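Local atomic coordinates of nicotinate phosphoribosyltransferase (Saccharomyces cerevisiae, PDB entry 1VLP), a protein that catalyses the ATP-dependent joining of nicotinate to phosphoribosyl diphosphate, giving nicotinate ribonucleotide in the first step of NAD synthesis from nicotinic acid. Residues A[62-67]-A[155-160]; A[82-87]-A[226-231]; A[263-268]-A[300-305]; A[281-286]-A[307-312]. One frame throughout, in Å; residues are numbered along the deposited sequence. Where two conformers were deposited one is given.

Contact 1. Residues A[62-67]-A[155-160]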
loop_
_atom_site.group_PDB
_atom_site.type_symbol
_atom_site.label_atom_id
_atom_site.label_comp_id
_atom_site.label_asym_id
_atom_site.label_seq_id
_atom_site.Cartn_x
_atom_site.Cartn_y
_atom_site.Cartn_z
ATOM N N ILE A 62 7.293 16.169 -16.731
ATOM C CA ILE A 62 6.607 17.097 -15.841
ATOM C C ILE A 62 5.296 17.594 -16.468
ATOM O O ILE A 62 4.230 17.635 -15.817
ATOM C CB ILE A 62 7.549 18.236 -15.439
ATOM C CG1 ILE A 62 8.663 17.684 -14.538
ATOM C CG2 ILE A 62 6.765 19.410 -14.749
ATOM C CD1 ILE A 62 9.860 18.627 -14.314
ATOM N N ASN A 63 5.371 17.958 -17.746
ATOM C CA ASN A 63 4.174 18.474 -18.418
ATOM C C ASN A 63 3.094 17.381 -18.508
ATOM O O ASN A 63 1.915 17.685 -18.351
ATOM C CB ASN A 63 4.521 19.038 -19.796
ATOM C CG ASN A 63 5.376 20.307 -19.712
ATOM O OD1 ASN A 63 5.285 21.039 -18.740
ATOM N ND2 ASN A 63 6.207 20.554 -20.742
ATOM N N TRP A 64 3.487 16.141 -18.809
ATOM C CA TRP A 64 2.553 15.035 -18.886
ATOM C C TRP A 64 1.925 14.789 -17.506
ATOM O O TRP A 64 0.741 14.584 -17.379
ATOM C CB TRP A 64 3.265 13.782 -19.410
ATOM C CG TRP A 64 2.422 12.593 -19.636
ATOM C CD1 TRP A 64 1.776 12.271 -20.786
ATOM C CD2 TRP A 64 2.205 11.508 -18.729
ATOM N NE1 TRP A 64 1.144 11.047 -20.649
ATOM C CE2 TRP A 64 1.388 10.568 -19.389
ATOM C CE3 TRP A 64 2.629 11.231 -17.426
ATOM C CZ2 TRP A 64 1.024 9.383 -18.806
ATOM C CZ3 TRP A 64 2.260 10.035 -16.850
ATOM C CH2 TRP A 64 1.470 9.135 -17.529
ATOM N N LEU A 65 2.765 14.826 -16.471
ATOM C CA LEU A 65 2.264 14.669 -15.110
ATOM C C LEU A 65 1.247 15.724 -14.755
ATOM O O LEU A 65 0.232 15.427 -14.129
ATOM C CB LEU A 65 3.420 14.652 -14.093
ATOM C CG LEU A 65 4.155 13.286 -14.038
ATOM C CD1 LEU A 65 5.469 13.485 -13.218
ATOM C CD2 LEU A 65 3.327 12.206 -13.469
ATOM N N LYS A 66 1.524 16.969 -15.091
ATOM C CA LYS A 66 0.602 18.052 -14.772
ATOM C C LYS A 66 -0.789 17.739 -15.390
ATOM O O LYS A 66 -1.828 17.858 -14.723
ATOM C CB LYS A 66 1.165 19.383 -15.313
ATOM C CG LYS A 66 0.306 20.532 -15.129
ATOM C CD LYS A 66 1.041 21.851 -15.420
ATOM C CE LYS A 66 0.038 23.012 -15.517
ATOM N NZ LYS A 66 -0.811 23.117 -14.314
ATOM N N GLU A 67 -0.771 17.306 -16.651
ATOM C CA GLU A 67 -1.998 16.905 -17.331
ATOM C C GLU A 67 -2.717 15.732 -16.650
ATOM O O GLU A 67 -3.912 15.794 -16.362
ATOM C CB GLU A 67 -1.706 16.652 -18.808
ATOM C CG GLU A 67 -2.925 16.373 -19.640
ATOM C CD GLU A 67 -2.595 16.527 -21.111
ATOM O OE1 GLU A 67 -1.942 15.623 -21.661
ATOM O OE2 GLU A 67 -2.957 17.558 -21.718
ATOM N N TYR A 155 8.169 8.483 -15.523
ATOM C CA TYR A 155 9.616 8.316 -15.492
ATOM C C TYR A 155 10.023 7.307 -16.586
ATOM O O TYR A 155 10.945 7.571 -17.381
ATOM C CB TYR A 155 10.113 7.870 -14.083
ATOM C CG TYR A 155 11.604 7.785 -14.026
ATOM C CD1 TYR A 155 12.394 8.964 -13.821
ATOM C CD2 TYR A 155 12.259 6.586 -14.262
ATOM C CE1 TYR A 155 13.781 8.921 -13.827
ATOM C CE2 TYR A 155 13.664 6.538 -14.301
ATOM C CZ TYR A 155 14.411 7.722 -14.082
ATOM O OH TYR A 155 15.814 7.658 -14.116
ATOM N N PHE A 156 9.315 6.168 -16.673
ATOM C CA PHE A 156 9.663 5.119 -17.642
ATOM C C PHE A 156 9.160 5.335 -19.052
ATOM O O PHE A 156 9.571 4.649 -19.943
ATOM C CB PHE A 156 9.330 3.744 -17.093
ATOM C CG PHE A 156 10.222 3.389 -15.946
ATOM C CD1 PHE A 156 11.575 3.090 -16.183
ATOM C CD2 PHE A 156 9.778 3.463 -14.640
ATOM C CE1 PHE A 156 12.452 2.802 -15.123
ATOM C CE2 PHE A 156 10.634 3.162 -13.591
ATOM C CZ PHE A 156 11.959 2.839 -13.836
ATOM N N LYS A 157 8.272 6.297 -19.198
ATOM C CA LYS A 157 7.784 6.733 -20.510
ATOM C C LYS A 157 8.675 7.784 -21.154
ATOM O O LYS A 157 8.890 7.768 -22.379
ATOM C CB LYS A 157 6.350 7.284 -20.328
ATOM C CG LYS A 157 5.495 7.363 -21.552
ATOM C CD LYS A 157 4.049 7.873 -21.165
ATOM C CE LYS A 157 3.119 7.871 -22.370
ATOM N NZ LYS A 157 2.836 6.483 -22.872
ATOM N N PHE A 158 9.116 8.756 -20.351
ATOM C CA PHE A 158 9.815 9.956 -20.839
ATOM C C PHE A 158 11.292 10.047 -20.470
ATOM O O PHE A 158 12.058 10.717 -21.184
ATOM C CB PHE A 158 9.086 11.214 -20.356
ATOM C CG PHE A 158 7.692 11.288 -20.856
ATOM C CD1 PHE A 158 7.447 11.444 -22.234
ATOM C CD2 PHE A 158 6.621 11.092 -19.999
ATOM C CE1 PHE A 158 6.147 11.444 -22.740
ATOM C CE2 PHE A 158 5.307 11.109 -20.484
ATOM C CZ PHE A 158 5.066 11.286 -21.851
ATOM N N VAL A 159 11.688 9.444 -19.360
ATOM C CA VAL A 159 13.050 9.611 -18.861
ATOM C C VAL A 159 13.958 8.403 -19.170
ATOM O O VAL A 159 15.008 8.593 -19.819
ATOM C CB VAL A 159 13.094 9.990 -17.353
ATOM C CG1 VAL A 159 14.520 10.269 -16.867
ATOM C CG2 VAL A 159 12.206 11.180 -17.097
ATOM N N ASP A 160 13.633 7.243 -18.627
ATOM C CA ASP A 160 14.333 6.006 -18.872
ATOM C C ASP A 160 13.514 5.146 -19.785
ATOM O O ASP A 160 12.559 4.530 -19.329
ATOM C CB ASP A 160 14.588 5.252 -17.571
ATOM C CG ASP A 160 15.467 4.013 -17.782
ATOM O OD1 ASP A 160 15.857 3.702 -18.936
ATOM O OD2 ASP A 160 15.759 3.340 -16.794
#
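One face of the Trp64 indole takes both residues that reach it from the other helix: Phe158 CE2 stands 3.3 Å above the ring plane and Lys157 CD about 4.0 Å above it, each set toward the rim. This is helix-to-helix aromatic packing, joining helix 59-71, which belongs to the N-terminal domain of the NAPRTase family, to the C-terminal part of helix 144-159. The Phe158 ring does not lie flat on the indole. Its plane is turned 57° from that of the five-membered ring, too oblique for either a stack or an edge-to-face pair, and it presents its CE2-CZ corner to the pyrrole end. One face of the Phe158 ring has CG of its neighbour Lys157 near the rim.

Trp64 reaches across because its CG is anti to the backbone N (chi1 -176°), which swings the indole off the helix toward 155-160. Leu150, Glu153 and Ala154 of helix 144-159 also touch the indole, as do Ser14 and Val17 from the N-terminal arm. The second helix widens into a pi-type turn here, with Tyr155 O accepting from both Val159 N and Asp160 N. Lys157 runs extended along its aliphatic part before bending at chi4, and its CE comes within 4.1 Å of Trp64 NE1. Closer still is the meeting of carbons, Phe158 CE2 to Trp64 CG at 3.4 Å.

Contact 2. Residues A[82-87]-A[226-231]; sequences IEYLKQ and SNILFA
Tyr84 leans on Ile228 with a ring edge and on Ala231 with its hydroxyl. With chi1 at -173° the phenol is directed opposite the backbone N, a setting that carries it straight out from helix 79-88 toward the first turn of helix 228-234. Ile228 meets it with the short branch: CG2 sits at the ring edge, near its plane, 3.6 Å from Tyr84 CE2. The longer branch of Ile228 leaves on the other side of CB, beside the backbone N (chi1 -53°), and extends so that CD1 comes to 4.3 Å from Leu85 CD2. One isoleucine thus serves two neighbours, a branch for each.

At the far end of the phenol, Tyr84 OH packs 3.5 Å from Ala231 CB. A water in the plane of the ring, at its edge, is hydrogen-bonded to Tyr84 OH at 2.6 Å and donates to Ala231 O at 3.2 Å, so the polar end of an otherwise apolar contact is tied to the partner helix. Just before that helix, Asn227 is the N-cap; its OD1 accepts from Phe230 N at 2.9 Å, while its ND2 bonds to Asp23 and Thr191. Met26 and Ile29 of helix 26-38 also pack on Ile228.

The whole is helix-on-helix packing between the N-terminal domain and the barrel-type domain of a type II phosphoribosyltransferase, with the N-capped helix 228-234 following directly on barrel strand 222-225.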
loop_
_atom_site.group_PDB
_atom_site.type_symbol
_atom_site.label_atom_id
_atom_site.label_comp_id
_atom_site.label_asym_id
_atom_site.label_seq_id
_atom_site.Cartn_x
_atom_site.Cartn_y
_atom_site.Cartn_z
ATOM N N ILE A 82 -19.616 1.058 -7.917
ATOM C CA ILE A 82 -20.217 1.083 -6.583
ATOM C C ILE A 82 -20.841 -0.301 -6.269
ATOM O O ILE A 82 -20.719 -0.834 -5.155
ATOM C CB ILE A 82 -21.248 2.192 -6.484
ATOM C CG1 ILE A 82 -20.577 3.577 -6.557
ATOM C CG2 ILE A 82 -22.152 2.008 -5.237
ATOM C CD1 ILE A 82 -19.897 3.993 -5.377
ATOM N N GLU A 83 -21.501 -0.878 -7.252
ATOM C CA GLU A 83 -22.012 -2.240 -7.073
ATOM C C GLU A 83 -20.883 -3.213 -6.701
ATOM O O GLU A 83 -21.074 -4.061 -5.829
ATOM C CB GLU A 83 -22.747 -2.740 -8.298
ATOM C CG GLU A 83 -23.451 -4.110 -8.033
ATOM C CD GLU A 83 -24.172 -4.200 -6.643
ATOM O OE1 GLU A 83 -25.109 -3.363 -6.416
ATOM O OE2 GLU A 83 -23.782 -5.100 -5.802
ATOM N N TYR A 84 -19.751 -3.119 -7.397
ATOM C CA TYR A 84 -18.604 -3.978 -7.113
ATOM C C TYR A 84 -18.132 -3.819 -5.672
ATOM O O TYR A 84 -17.862 -4.817 -4.984
ATOM C CB TYR A 84 -17.456 -3.762 -8.089
ATOM C CG TYR A 84 -16.336 -4.752 -7.910
ATOM C CD1 TYR A 84 -16.468 -6.053 -8.390
ATOM C CD2 TYR A 84 -15.141 -4.404 -7.271
ATOM C CE1 TYR A 84 -15.450 -6.972 -8.277
ATOM C CE2 TYR A 84 -14.137 -5.341 -7.104
ATOM C CZ TYR A 84 -14.295 -6.631 -7.593
ATOM O OH TYR A 84 -13.277 -7.573 -7.471
ATOM N N LEU A 85 -18.072 -2.581 -5.199
ATOM C CA LEU A 85 -17.631 -2.318 -3.835
ATOM C C LEU A 85 -18.624 -2.924 -2.815
ATOM O O LEU A 85 -18.208 -3.523 -1.818
ATOM C CB LEU A 85 -17.450 -0.808 -3.586
ATOM C CG LEU A 85 -16.310 -0.075 -4.299
ATOM C CD1 LEU A 85 -16.395 1.426 -4.079
ATOM C CD2 LEU A 85 -14.940 -0.638 -3.881
ATOM N N LYS A 86 -19.927 -2.782 -3.065
ATOM C CA LYS A 86 -20.923 -3.289 -2.147
ATOM C C LYS A 86 -20.846 -4.834 -2.078
ATOM O O LYS A 86 -21.033 -5.426 -1.015
ATOM C CB LYS A 86 -22.302 -2.822 -2.573
ATOM C CG LYS A 86 -22.506 -1.289 -2.371
ATOM C CD LYS A 86 -23.707 -0.776 -3.127
ATOM C CE LYS A 86 -24.971 -1.283 -2.556
ATOM N NZ LYS A 86 -26.147 -0.705 -3.313
ATOM N N GLN A 87 -20.592 -5.477 -3.211
ATOM C CA GLN A 87 -20.478 -6.926 -3.277
ATOM C C GLN A 87 -19.226 -7.499 -2.592
ATOM O O GLN A 87 -19.338 -8.444 -1.790
ATOM C CB GLN A 87 -20.531 -7.406 -4.744
ATOM C CG GLN A 87 -20.477 -8.951 -4.913
ATOM C CD GLN A 87 -21.584 -9.750 -4.126
ATOM O OE1 GLN A 87 -21.345 -10.890 -3.679
ATOM N NE2 GLN A 87 -22.786 -9.168 -3.990
ATOM N N SER A 226 -4.326 -6.492 -4.512
ATOM C CA SER A 226 -4.723 -5.240 -3.870
ATOM C C SER A 226 -5.431 -4.258 -4.800
ATOM O O SER A 226 -6.160 -3.383 -4.345
ATOM C CB SER A 226 -3.567 -4.559 -3.158
ATOM O OG SER A 226 -2.651 -4.007 -4.052
ATOM N N ASN A 227 -5.228 -4.382 -6.102
ATOM C CA ASN A 227 -5.769 -3.418 -7.036
ATOM C C ASN A 227 -7.216 -3.789 -7.362
ATOM O O ASN A 227 -7.506 -4.834 -8.007
ATOM C CB ASN A 227 -4.898 -3.374 -8.280
ATOM C CG ASN A 227 -5.330 -2.291 -9.248
ATOM O OD1 ASN A 227 -6.414 -2.365 -9.828
ATOM N ND2 ASN A 227 -4.497 -1.257 -9.409
ATOM N N ILE A 228 -8.128 -2.947 -6.912
ATOM C CA ILE A 228 -9.523 -3.289 -6.996
ATOM C C ILE A 228 -9.956 -3.416 -8.457
ATOM O O ILE A 228 -10.759 -4.320 -8.794
ATOM C CB ILE A 228 -10.401 -2.245 -6.279
ATOM C CG1 ILE A 228 -9.957 -1.991 -4.844
ATOM C CG2 ILE A 228 -11.840 -2.668 -6.272
ATOM C CD1 ILE A 228 -10.667 -0.790 -4.262
ATOM N N LEU A 229 -9.423 -2.547 -9.335
ATOM C CA LEU A 229 -9.802 -2.595 -10.755
ATOM C C LEU A 229 -9.373 -3.921 -11.406
ATOM O O LEU A 229 -10.162 -4.506 -12.144
ATOM C CB LEU A 229 -9.199 -1.414 -11.542
ATOM C CG LEU A 229 -9.806 -1.168 -12.920
ATOM C CD1 LEU A 229 -11.276 -0.897 -12.792
ATOM C CD2 LEU A 229 -9.167 -0.020 -13.546
ATOM N N PHE A 230 -8.150 -4.354 -11.121
ATOM C CA PHE A 230 -7.640 -5.641 -11.643
ATOM C C PHE A 230 -8.326 -6.815 -10.993
ATOM O O PHE A 230 -8.524 -7.830 -11.639
ATOM C CB PHE A 230 -6.137 -5.747 -11.526
ATOM C CG PHE A 230 -5.394 -4.930 -12.572
ATOM C CD1 PHE A 230 -5.612 -5.182 -13.908
ATOM C CD2 PHE A 230 -4.488 -3.952 -12.227
ATOM C CE1 PHE A 230 -4.940 -4.486 -14.902
ATOM C CE2 PHE A 230 -3.791 -3.186 -13.246
ATOM C CZ PHE A 230 -4.040 -3.471 -14.575
ATOM N N ALA A 231 -8.680 -6.710 -9.707
ATOM C CA ALA A 231 -9.487 -7.769 -9.064
ATOM C C ALA A 231 -10.796 -7.971 -9.865
ATOM O O ALA A 231 -11.181 -9.075 -10.214
ATOM C CB ALA A 231 -9.817 -7.375 -7.733
HETATM O O HOH W 1 -13.670 -9.983 -8.495
#

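Contact 3. Residues A[263-268]-A[300-305]; sequences NAMDCW and DAYVGV
Tyr302 pushes its phenol at helix 260-272, where Met265, present as selenomethionine, and Trp268 receive it one helical turn apart. The hydroxyl end goes deepest: Tyr302 OH lies 3.6 Å from Met265 CG and 3.9 Å from Trp268 CD1. Further back along the ring, the selenium passes beside it, with Met265 SE 3.9 Å from Tyr302 CE2. It sits 5.0 Å from the ring centroid and 55° off the normal, an oblique Met-aromatic contact.

The torsion of Met265 explains this. With CG anti to the carbonyl carbon (chi1 -64°), the chain first heads for the tyrosine, then bends at chi3, so that CE leads away from the ring. The side chain of Trp268 crosses that of Tyr302 at about a right angle.

Behind this first shell, Trp268 is held edge-to-face by Trp246 and Phe272 and touches Thr30 and Ala34 of helix 26-38. Tyr302 is the residue at which the chain leaves helix 298-301 on its way into strand 304-307, and its carbonyl is bonded to Lys334 NZ. The contact therefore packs a helix against the approach to a strand of the parallel sheet in the barrel-type domain.

Selenium and ring, together with the CH groups around the hydroxyl, make this a buried contact resting on dispersion and shape, with no direct polar bond between the two segments.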
loop_
_atom_site.group_PDB
_atom_site.type_symbol
_atom_site.label_atom_id
_atom_site.label_comp_id
_atom_site.label_asym_id
_atom_site.label_seq_id
_atom_site.Cartn_x
_atom_site.Cartn_y
_atom_site.Cartn_z
ATOM N N ASN A 263 -6.647 2.933 20.543
ATOM C CA ASN A 263 -7.668 3.827 19.999
ATOM C C ASN A 263 -7.902 3.559 18.530
ATOM O O ASN A 263 -9.052 3.551 18.074
ATOM C CB ASN A 263 -7.292 5.281 20.205
ATOM C CG ASN A 263 -7.483 5.724 21.640
ATOM O OD1 ASN A 263 -8.255 5.128 22.378
ATOM N ND2 ASN A 263 -6.770 6.778 22.045
ATOM N N ALA A 264 -6.820 3.304 17.787
ATOM C CA ALA A 264 -6.920 2.995 16.384
ATOM C C ALA A 264 -7.667 1.678 16.163
ATOM O O ALA A 264 -8.466 1.617 15.246
ATOM C CB ALA A 264 -5.548 2.927 15.692
HETATM N N MSE A 265 -7.388 0.633 16.943
HETATM C CA MSE A 265 -8.119 -0.631 16.763
HETATM C C MSE A 265 -9.600 -0.439 17.081
HETATM O O MSE A 265 -10.480 -0.902 16.345
HETATM C CB MSE A 265 -7.580 -1.740 17.656
HETATM C CG MSE A 265 -6.174 -2.122 17.357
HETATM SE SE MSE A 265 -5.711 -3.718 18.442
HETATM C CE MSE A 265 -5.696 -3.071 20.167
ATOM N N ASP A 266 -9.883 0.244 18.185
ATOM C CA ASP A 266 -11.263 0.487 18.539
ATOM C C ASP A 266 -11.999 1.145 17.415
ATOM O O ASP A 266 -13.137 0.754 17.080
ATOM C CB ASP A 266 -11.348 1.377 19.761
ATOM C CG ASP A 266 -11.157 0.626 21.040
ATOM O OD1 ASP A 266 -11.531 -0.543 21.109
ATOM O OD2 ASP A 266 -10.691 1.241 22.008
ATOM N N CYS A 267 -11.419 2.195 16.866
ATOM C CA CYS A 267 -12.085 2.907 15.854
ATOM C C CYS A 267 -12.297 2.048 14.618
ATOM O O CYS A 267 -13.341 2.095 13.974
ATOM C CB CYS A 267 -11.281 4.127 15.431
ATOM S SG CYS A 267 -11.475 5.538 16.448
ATOM N N TRP A 268 -11.280 1.261 14.272
ATOM C CA TRP A 268 -11.360 0.413 13.087
ATOM C C TRP A 268 -12.502 -0.580 13.294
ATOM O O TRP A 268 -13.345 -0.756 12.433
ATOM C CB TRP A 268 -10.014 -0.298 12.847
ATOM C CG TRP A 268 -9.865 -0.959 11.497
ATOM C CD1 TRP A 268 -9.960 -2.276 11.211
ATOM C CD2 TRP A 268 -9.526 -0.309 10.255
ATOM N NE1 TRP A 268 -9.689 -2.508 9.886
ATOM C CE2 TRP A 268 -9.450 -1.317 9.267
ATOM C CE3 TRP A 268 -9.302 1.022 9.884
ATOM C CZ2 TRP A 268 -9.125 -1.041 7.941
ATOM C CZ3 TRP A 268 -8.992 1.298 8.546
ATOM C CH2 TRP A 268 -8.913 0.270 7.605
ATOM N N ASP A 300 -8.757 -11.655 19.319
ATOM C CA ASP A 300 -9.728 -12.561 18.717
ATOM C C ASP A 300 -10.351 -12.041 17.401
ATOM O O ASP A 300 -10.556 -12.835 16.469
ATOM C CB ASP A 300 -10.781 -12.912 19.757
ATOM C CG ASP A 300 -10.188 -13.667 20.922
ATOM O OD1 ASP A 300 -9.267 -14.507 20.690
ATOM O OD2 ASP A 300 -10.627 -13.392 22.050
ATOM N N ALA A 301 -10.567 -10.722 17.309
ATOM C CA ALA A 301 -11.195 -10.108 16.141
ATOM C C ALA A 301 -10.303 -10.106 14.889
ATOM O O ALA A 301 -10.695 -10.564 13.790
ATOM C CB ALA A 301 -11.624 -8.663 16.477
ATOM N N TYR A 302 -9.104 -9.557 15.046
ATOM C CA TYR A 302 -8.088 -9.640 13.983
ATOM C C TYR A 302 -7.731 -11.070 13.728
ATOM O O TYR A 302 -7.576 -11.829 14.643
ATOM C CB TYR A 302 -6.827 -8.861 14.367
ATOM C CG TYR A 302 -7.053 -7.369 14.355
ATOM C CD1 TYR A 302 -6.889 -6.628 13.193
ATOM C CD2 TYR A 302 -7.447 -6.708 15.499
ATOM C CE1 TYR A 302 -7.144 -5.272 13.175
ATOM C CE2 TYR A 302 -7.666 -5.330 15.490
ATOM C CZ TYR A 302 -7.514 -4.631 14.325
ATOM O OH TYR A 302 -7.739 -3.272 14.282
ATOM N N VAL A 303 -7.529 -11.415 12.472
ATOM C CA VAL A 303 -7.249 -12.793 12.117
ATOM C C VAL A 303 -5.767 -13.071 12.039
ATOM O O VAL A 303 -5.366 -14.210 11.773
ATOM C CB VAL A 303 -7.892 -13.177 10.769
ATOM C CG1 VAL A 303 -9.444 -13.145 10.893
ATOM C CG2 VAL A 303 -7.371 -12.316 9.655
ATOM N N GLY A 304 -4.991 -12.037 12.299
ATOM C CA GLY A 304 -3.566 -12.104 12.284
ATOM C C GLY A 304 -2.950 -10.727 12.217
ATOM O O GLY A 304 -3.584 -9.701 12.537
ATOM N N VAL A 305 -1.686 -10.734 11.827
ATOM C CA VAL A 305 -0.845 -9.562 11.829
ATOM C C VAL A 305 -0.164 -9.444 10.469
ATOM O O VAL A 305 0.049 -10.452 9.779
ATOM C CB VAL A 305 0.252 -9.568 12.918
ATOM C CG1 VAL A 305 -0.349 -9.418 14.343
ATOM C CG2 VAL A 305 1.142 -10.809 12.799
#

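Contact 4. Residues A[281-286]-A[307-312]; sequences LTDTFG and QDSGDP
Asp283 OD2 is gripped twice: Ser309 OG donates to it at 2.7 Å, and a water donates to it at 2.6 Å. The serine approaches on the anti side of the carboxylate, 33° out of its plane. Ser309 OG is itself bonded to the backbone N of Asp405, which holds the hydroxyl between that backbone and Asp283 and lets it turn its proton to the aspartate. Asp283 holds its carboxylate between the backbone N and the carbonyl carbon (chi1 65°), which directs it at the loop 307-312 while its own backbone begins a type I turn closed by Gly286 N on Asp283 O.

Asp308 crosses Asp283 at a slant. Its CB is 4.0 Å from both Asp283 OD1 and Leu281 CD1, and the two carboxylate planes stand 81° apart. The strong partner of Asp308 OD2 is His244 NE2; the water on Asp283 reaches the same oxygen only weakly, at 3.5 Å. The other ring nitrogen, His244 ND1, is bonded to Thr284 OG1.

These loops follow neighbouring parallel strands, 279-281 and 304-307, at the end of the barrel-type sheet where Arg306 and Thr241, nicotinate-binding by similarity, lie close by. His244, by similarity the autophosphorylated histidine, is unmodified here; the bonds on its two nitrogens would fix the orientation of its ring. Asp283 OD2 and Asp308 OD2, 4.7 Å apart, would give a locally negative environment, probably offset in part by Arg306.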
loop_
_atom_site.group_PDB
_atom_site.type_symbol
_atom_site.label_atom_id
_atom_site.label_comp_id
_atom_site.label_asym_id
_atom_site.label_seq_id
_atom_site.Cartn_x
_atom_site.Cartn_y
_atom_site.Cartn_z
ATOM N N LEU A 281 -1.633 -4.265 11.759
ATOM C CA LEU A 281 -0.316 -3.721 11.486
ATOM C C LEU A 281 0.357 -3.254 12.788
ATOM O O LEU A 281 -0.026 -2.256 13.381
ATOM C CB LEU A 281 -0.477 -2.556 10.511
ATOM C CG LEU A 281 0.731 -2.048 9.762
ATOM C CD1 LEU A 281 1.526 -3.170 9.046
ATOM C CD2 LEU A 281 0.272 -0.992 8.771
ATOM N N THR A 282 1.360 -4.000 13.236
ATOM C CA THR A 282 1.859 -3.872 14.605
ATOM C C THR A 282 3.054 -2.951 14.816
ATOM O O THR A 282 3.356 -2.601 15.969
ATOM C CB THR A 282 2.227 -5.275 15.170
ATOM O OG1 THR A 282 3.375 -5.764 14.497
ATOM C CG2 THR A 282 1.100 -6.295 14.930
ATOM N N ASP A 283 3.778 -2.615 13.734
ATOM C CA ASP A 283 5.121 -2.008 13.846
ATOM C C ASP A 283 5.181 -0.469 13.806
ATOM O O ASP A 283 6.248 0.115 14.001
ATOM C CB ASP A 283 6.056 -2.542 12.769
ATOM C CG ASP A 283 5.627 -2.149 11.347
ATOM O OD1 ASP A 283 4.443 -2.363 11.006
ATOM O OD2 ASP A 283 6.473 -1.663 10.557
ATOM N N THR A 284 4.034 0.168 13.628
ATOM C CA THR A 284 4.008 1.631 13.395
ATOM C C THR A 284 4.775 2.394 14.495
ATOM O O THR A 284 5.605 3.302 14.194
ATOM C CB THR A 284 2.590 2.127 13.292
ATOM O OG1 THR A 284 1.878 1.300 12.358
ATOM C CG2 THR A 284 2.566 3.629 12.824
ATOM N N PHE A 285 4.473 2.073 15.746
ATOM C CA PHE A 285 5.166 2.631 16.921
ATOM C C PHE A 285 5.939 1.525 17.651
ATOM O O PHE A 285 6.125 1.597 18.843
ATOM C CB PHE A 285 4.204 3.342 17.870
ATOM C CG PHE A 285 3.489 4.473 17.216
ATOM C CD1 PHE A 285 4.195 5.336 16.370
ATOM C CD2 PHE A 285 2.129 4.637 17.363
ATOM C CE1 PHE A 285 3.536 6.347 15.674
ATOM C CE2 PHE A 285 1.469 5.656 16.700
ATOM C CZ PHE A 285 2.176 6.499 15.847
ATOM N N GLY A 286 6.332 0.527 16.883
ATOM C CA GLY A 286 7.089 -0.622 17.356
ATOM C C GLY A 286 6.143 -1.715 17.813
ATOM O O GLY A 286 5.147 -1.458 18.453
ATOM N N GLN A 307 3.329 -8.209 8.691
ATOM C CA GLN A 307 4.750 -7.936 8.918
ATOM C C GLN A 307 5.260 -7.017 7.763
ATOM O O GLN A 307 5.140 -7.362 6.598
ATOM C CB GLN A 307 5.527 -9.225 9.009
ATOM C CG GLN A 307 7.025 -9.082 9.333
ATOM C CD GLN A 307 7.878 -8.760 8.147
ATOM O OE1 GLN A 307 7.769 -9.401 7.081
ATOM N NE2 GLN A 307 8.792 -7.804 8.329
ATOM N N ASP A 308 5.759 -5.841 8.114
ATOM C CA ASP A 308 6.098 -4.823 7.152
ATOM C C ASP A 308 7.486 -4.210 7.355
ATOM O O ASP A 308 7.904 -3.387 6.517
ATOM C CB ASP A 308 5.054 -3.713 7.237
ATOM C CG ASP A 308 5.002 -2.846 5.979
ATOM O OD1 ASP A 308 5.065 -3.394 4.846
ATOM O OD2 ASP A 308 4.866 -1.617 6.161
ATOM N N SER A 309 8.149 -4.515 8.471
ATOM C CA SER A 309 9.513 -4.051 8.703
ATOM C C SER A 309 10.288 -4.928 9.662
ATOM O O SER A 309 9.743 -5.801 10.343
ATOM C CB SER A 309 9.537 -2.633 9.270
ATOM O OG SER A 309 9.006 -2.581 10.586
ATOM N N GLY A 310 11.590 -4.683 9.730
ATOM C CA GLY A 310 12.438 -5.453 10.609
ATOM C C GLY A 310 12.757 -6.798 10.022
ATOM O O GLY A 310 12.480 -7.066 8.871
ATOM N N ASP A 311 13.324 -7.666 10.833
ATOM C CA ASP A 311 13.670 -9.023 10.407
ATOM C C ASP A 311 12.468 -9.963 10.485
ATOM O O ASP A 311 11.913 -10.171 11.586
ATOM C CB ASP A 311 14.794 -9.566 11.271
ATOM C CG ASP A 311 15.286 -10.912 10.769
ATOM O OD1 ASP A 311 14.716 -11.923 11.177
ATOM O OD2 ASP A 311 16.203 -10.960 9.916
ATOM N N PRO A 312 12.034 -10.497 9.351
ATOM C CA PRO A 312 10.803 -11.290 9.340
ATOM C C PRO A 312 10.832 -12.560 10.210
ATOM O O PRO A 312 9.802 -12.920 10.787
ATOM C CB PRO A 312 10.627 -11.663 7.866
ATOM C CG PRO A 312 11.364 -10.539 7.134
ATOM C CD PRO A 312 12.571 -10.304 7.982
HETATM O O HOH W 2 7.105 -0.264 8.444
#

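From the N terminus, helix 59-71 opens contact 1 and helix 79-88, next in the chain, opens contact 2. Contact 1 closes at 155-160, contact 2 only at 226-231, so these two cross. Contact 1 closes a loop containing two strands of the antiparallel sheet; contact 2 brings the N-terminal region onto the barrel-type domain. Contacts 3 and 4 come later and also cross, since 281-286 falls inside the loop that 263-268 and 300-305 close. They touch directly, Val305 CG1 lying 3.5 Å from Thr282 CG2, and together tie helix 260-272 and the ends of two adjacent parallel strands. Contact 1 lies across the chain's centre from both.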